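Alpha-glucosidase (Bacteroides thetaiotaomicron, PDB 5XFM) is a calcium-binding glycoside hydrolase of family 97 that acts as both a beta-L-arabinopyranosidase and an alpha-galactosidase. Local coordinates at residues F155-S160 / E175-D180; P171-E176 / S451-A456. The protein carries 1 engineered substitution. All blocks are in the same frame, centred on the assembly; numbering follows the deposited sequence.

In the fold
Both interactions involve the chain that leads into edge strand 178-182 of the N-terminal sheet, and they share E175 and E176. Interaction 1 stays within the N-terminal domain: F155-S160 and E175-D180 run roughly antiparallel, joined by aromatic, CH-pi and sulfur contacts. Interaction 2 brings P171-E176 against S451-A456 of the catalytic barrel, 275 residues away in sequence; it buries less surface and is mainly ionic and water-mediated, centred on a calcium ion. Both are partly buried, but interaction 2 lies nearer the chain centre, about 10 Å from its own centre against about 15 Å, and has no exposed touching residue, whereas K178 of interaction 1 is exposed. Q159 and S160 pack on P171.

Interaction 1: residues F155-S160 / E175-D180; sequences FLCPQS and EEYKAD
C157 sits over one face of the Y177 ring. Its CB lies 3.9 Å from the Y177 ring centroid and only 5° off the normal, a CH-pi contact, while SG makes a sulfur-aromatic contact, 3.8 Å from Y177 CZ. A chi1 of 62° at C157, with SG between the backbone N and the carbonyl carbon, turns the sulfur over the hydroxyl end of the ring. F155 O meets the same ring at its edge, in plane. With an alanine in place of Y177, CB and SG of C157 would probably lose the aromatic surface they rest on, leaving a gap beside C157. The F155 ring lies against the corner at A179 and D180: D180 N stands 3.4 Å above the ring plane, over its centre, and A179 CB is 3.7 Å from F155 CE2. The D180 carboxylate runs alongside, its plane 64° from the ring and OD2 3.2 Å from F155 CZ; T153, R200 and Y563 hold its oxygens. Further along, P158 and E175 cross at about a right angle, with E175 CG 3.2 Å from P158 O. The bend of E175 at chi2 carries OE2 to 3.5 Å from S160 CB, and K170 and Y189 bind the carboxylate. Between the backbones, K178 N makes a weak 3.3 Å hydrogen bond to L156 O. Strand 153-156 thus lies between strand 197-200, where F155 pairs with L198, and the edge strand 178-182 of the N-terminal domain's antiparallel sheet; beyond that edge, Y177 and A179 touch N473 and F472 of helix 470-474.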
# COMPACT_ATOMS: atom_id res chain seq x y z
N PHE A 155 13.65 7.65 4.33
CA PHE A 155 12.73 7.99 3.24
C PHE A 155 11.32 7.93 3.80
O PHE A 155 10.63 6.91 3.69
CB PHE A 155 12.89 7.02 2.06
CG PHE A 155 14.26 7.01 1.44
CD1 PHE A 155 15.35 6.45 2.10
CD2 PHE A 155 14.46 7.51 0.16
CE1 PHE A 155 16.61 6.43 1.53
CE2 PHE A 155 15.72 7.49 -0.42
CZ PHE A 155 16.79 6.95 0.26
N LEU A 156 10.88 9.03 4.41
CA LEU A 156 9.64 9.07 5.17
C LEU A 156 8.66 10.15 4.71
O LEU A 156 9.06 11.21 4.24
CB LEU A 156 9.95 9.30 6.66
CG LEU A 156 11.08 8.48 7.27
CD1 LEU A 156 11.44 8.95 8.67
CD2 LEU A 156 10.66 7.02 7.30
N CYS A 157 7.37 9.87 4.88
CA CYS A 157 6.35 10.90 4.74
C CYS A 157 5.65 11.07 6.09
O CYS A 157 5.33 10.09 6.77
CB CYS A 157 5.34 10.55 3.64
SG CYS A 157 4.42 9.03 3.93
N PRO A 158 5.41 12.32 6.48
CA PRO A 158 4.93 12.62 7.83
C PRO A 158 3.45 12.33 8.00
O PRO A 158 2.70 12.32 7.03
CB PRO A 158 5.20 14.11 7.96
CG PRO A 158 4.96 14.61 6.56
CD PRO A 158 5.53 13.55 5.67
N GLN A 159 3.05 12.08 9.24
CA GLN A 159 1.65 12.08 9.61
C GLN A 159 1.19 13.53 9.81
O GLN A 159 1.88 14.32 10.44
CB GLN A 159 1.42 11.24 10.87
CG GLN A 159 0.03 11.36 11.47
CD GLN A 159 -1.05 10.75 10.60
OE1 GLN A 159 -1.26 11.18 9.46
NE2 GLN A 159 -1.77 9.78 11.14
N SER A 160 0.03 13.89 9.26
CA SER A 160 -0.42 15.28 9.33
C SER A 160 -1.08 15.61 10.67
O SER A 160 -1.26 14.74 11.51
CB SER A 160 -1.40 15.60 8.19
OG SER A 160 -2.66 14.97 8.37
N GLU A 175 0.76 12.55 2.12
CA GLU A 175 1.84 13.49 2.38
C GLU A 175 3.08 13.17 1.54
O GLU A 175 3.17 12.12 0.91
CB GLU A 175 2.20 13.50 3.87
CG GLU A 175 0.99 13.76 4.77
CD GLU A 175 0.39 15.14 4.61
OE1 GLU A 175 1.13 16.10 4.33
OE2 GLU A 175 -0.85 15.26 4.74
N GLU A 176 4.03 14.10 1.53
CA GLU A 176 5.18 14.00 0.65
C GLU A 176 6.38 13.41 1.37
O GLU A 176 6.48 13.50 2.59
CB GLU A 176 5.54 15.36 0.08
CG GLU A 176 4.51 15.93 -0.87
CD GLU A 176 4.88 17.31 -1.34
OE1 GLU A 176 5.59 17.42 -2.37
OE2 GLU A 176 4.46 18.29 -0.69
N TYR A 177 7.30 12.84 0.59
CA TYR A 177 8.52 12.21 1.10
C TYR A 177 9.74 13.13 1.03
O TYR A 177 9.75 14.09 0.26
CB TYR A 177 8.84 10.93 0.33
CG TYR A 177 7.86 9.80 0.51
CD1 TYR A 177 6.68 9.75 -0.24
CD2 TYR A 177 8.13 8.76 1.39
CE1 TYR A 177 5.78 8.72 -0.09
CE2 TYR A 177 7.23 7.71 1.55
CZ TYR A 177 6.07 7.69 0.80
OH TYR A 177 5.17 6.66 0.94
N LYS A 178 10.74 12.81 1.84
CA LYS A 178 12.09 13.33 1.69
C LYS A 178 13.06 12.17 1.51
O LYS A 178 13.05 11.21 2.30
CB LYS A 178 12.51 14.18 2.89
CG LYS A 178 11.68 15.42 3.13
CD LYS A 178 12.35 16.33 4.14
CE LYS A 178 12.31 15.74 5.55
NZ LYS A 178 13.04 16.55 6.57
N ALA A 179 13.88 12.22 0.47
CA ALA A 179 14.78 11.11 0.18
C ALA A 179 16.11 11.30 0.88
O ALA A 179 16.67 12.40 0.87
CB ALA A 179 14.98 10.96 -1.33
N ASP A 180 16.63 10.23 1.47
CA ASP A 180 17.91 10.25 2.17
C ASP A 180 18.03 11.41 3.16
O ASP A 180 19.05 12.08 3.23
CB ASP A 180 19.05 10.29 1.15
CG ASP A 180 19.51 8.90 0.77
OD1 ASP A 180 19.85 8.11 1.68
OD2 ASP A 180 19.49 8.56 -0.44

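Interaction 2: residues P171-E176 / S451-A456; sequences PSYEEE and SEAVLA. With CA (calcium ion), chain E.
Y173 and A453, both with left-handed backbone angles, bring their CA atoms to 4.7 Å where the two loops run in similar directions, 36° apart; Y173 O is 3.0 Å from V454 N, but the angle is too poor for a hydrogen bond. Water carries the backbone link instead, donating to E175 O and accepting from L455 N. The side chains of E174 and E452 cross at about a right angle, their carboxylate planes 81° apart, around a calcium ion. E174 binds it through OE2 alone, at 2.5 Å, whereas E452 grips it with OE2 at 2.4 Å and OE1 at 2.7 Å. E452 has CG anti to the backbone N (chi1 -169°) and runs extended from there, carrying its carboxylate out to the ion. The shared cation explains why E174 OE2 comes within 2.9 Å of E452 OE1; E458 and four waters also bind the ion. The site joins a loop of the N-terminal domain to the loop following strand 448-451 of the catalytic TIM-type barrel, and probably lies near the active site, as in relatives of family 97. S172 OG donates to E174 OE1 from above the carboxylate plane, at 2.9 Å, while G434 N bonds E452 OE1. L455 lies against the opposing backbone, CD1 3.3 Å from E175 O, and packs with E176 on F466 of helix 464-468.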
# COMPACT_ATOMS: atom_id res chain seq x y z
N PRO A 171 -6.27 13.15 9.07
CA PRO A 171 -5.27 12.49 8.21
C PRO A 171 -5.86 11.61 7.12
O PRO A 171 -6.93 11.02 7.31
CB PRO A 171 -4.47 11.63 9.20
CG PRO A 171 -4.79 12.20 10.58
CD PRO A 171 -6.22 12.64 10.45
N SER A 172 -5.15 11.51 5.99
CA SER A 172 -5.62 10.70 4.87
C SER A 172 -4.45 10.04 4.13
O SER A 172 -4.60 9.59 2.99
CB SER A 172 -6.45 11.55 3.90
OG SER A 172 -5.79 12.78 3.59
N TYR A 173 -3.30 9.98 4.80
CA TYR A 173 -2.11 9.33 4.26
C TYR A 173 -1.76 9.91 2.90
O TYR A 173 -1.46 9.19 1.95
CB TYR A 173 -2.32 7.81 4.19
CG TYR A 173 -2.19 7.14 5.54
CD1 TYR A 173 -2.99 7.54 6.61
CD2 TYR A 173 -1.27 6.12 5.75
CE1 TYR A 173 -2.87 6.95 7.84
CE2 TYR A 173 -1.16 5.51 6.99
CZ TYR A 173 -1.96 5.93 8.03
OH TYR A 173 -1.86 5.34 9.27
N GLU A 174 -1.81 11.23 2.82
CA GLU A 174 -1.53 11.93 1.57
C GLU A 174 -0.45 12.99 1.76
O GLU A 174 -0.68 14.17 1.57
CB GLU A 174 -2.82 12.56 1.02
CG GLU A 174 -3.68 11.57 0.23
CD GLU A 174 -5.13 12.00 0.06
OE1 GLU A 174 -5.56 12.97 0.71
OE2 GLU A 174 -5.84 11.38 -0.77
N GLU A 175 0.76 12.55 2.12
CA GLU A 175 1.84 13.49 2.38
C GLU A 175 3.08 13.17 1.54
O GLU A 175 3.17 12.12 0.91
CB GLU A 175 2.20 13.50 3.87
CG GLU A 175 0.99 13.76 4.77
CD GLU A 175 0.39 15.14 4.61
OE1 GLU A 175 1.13 16.10 4.33
OE2 GLU A 175 -0.85 15.26 4.74
N GLU A 176 4.03 14.10 1.53
CA GLU A 176 5.18 14.00 0.65
C GLU A 176 6.38 13.41 1.37
O GLU A 176 6.48 13.50 2.59
CB GLU A 176 5.54 15.36 0.08
CG GLU A 176 4.51 15.93 -0.87
CD GLU A 176 4.88 17.31 -1.34
OE1 GLU A 176 5.59 17.42 -2.37
OE2 GLU A 176 4.46 18.29 -0.69
N SER A 451 -6.55 0.47 -2.14
CA SER A 451 -6.64 1.64 -1.28
C SER A 451 -5.90 2.83 -1.88
O SER A 451 -4.97 2.65 -2.69
CB SER A 451 -6.05 1.34 0.11
OG SER A 451 -6.86 0.45 0.84
N GLU A 452 -6.27 4.04 -1.48
CA GLU A 452 -5.54 5.22 -1.94
C GLU A 452 -4.29 5.34 -1.05
O GLU A 452 -3.23 4.82 -1.40
CB GLU A 452 -6.42 6.47 -1.88
CG GLU A 452 -5.84 7.72 -2.57
CD GLU A 452 -6.75 8.93 -2.42
OE1 GLU A 452 -7.46 9.00 -1.40
OE2 GLU A 452 -6.75 9.81 -3.31
N ALA A 453 -4.43 5.98 0.11
CA ALA A 453 -3.35 6.14 1.08
C ALA A 453 -2.04 6.59 0.43
O ALA A 453 -0.97 6.10 0.76
CB ALA A 453 -3.13 4.84 1.84
N VAL A 454 -2.15 7.55 -0.48
CA VAL A 454 -1.01 8.07 -1.21
C VAL A 454 -1.45 9.35 -1.91
O VAL A 454 -2.65 9.57 -2.11
CB VAL A 454 -0.47 7.06 -2.26
CG1 VAL A 454 -1.46 6.89 -3.40
CG2 VAL A 454 0.88 7.48 -2.81
N LEU A 455 -0.48 10.19 -2.26
CA LEU A 455 -0.74 11.33 -3.11
C LEU A 455 -1.00 10.80 -4.52
O LEU A 455 -0.07 10.53 -5.28
CB LEU A 455 0.43 12.31 -3.07
CG LEU A 455 0.41 13.15 -1.79
CD1 LEU A 455 1.73 13.82 -1.53
CD2 LEU A 455 -0.70 14.18 -1.90
N ALA A 456 -2.28 10.63 -4.85
CA ALA A 456 -2.66 10.03 -6.13
C ALA A 456 -2.58 11.03 -7.28
O ALA A 456 -2.25 12.20 -7.09
CB ALA A 456 -4.07 9.44 -6.04
CA CA E . -7.98 11.51 -2.11
O HOH W 1 -6.13 8.55 0.89
O HOH W 2 -4.28 11.43 -3.19
O HOH W 3 -7.92 13.84 -1.21
O HOH W 4 1.96 10.20 -0.69
O HOH W 5 -9.52 11.55 -0.33
O HOH W 6 -9.40 13.83 -2.95
O HOH W 7 -9.86 10.59 -3.32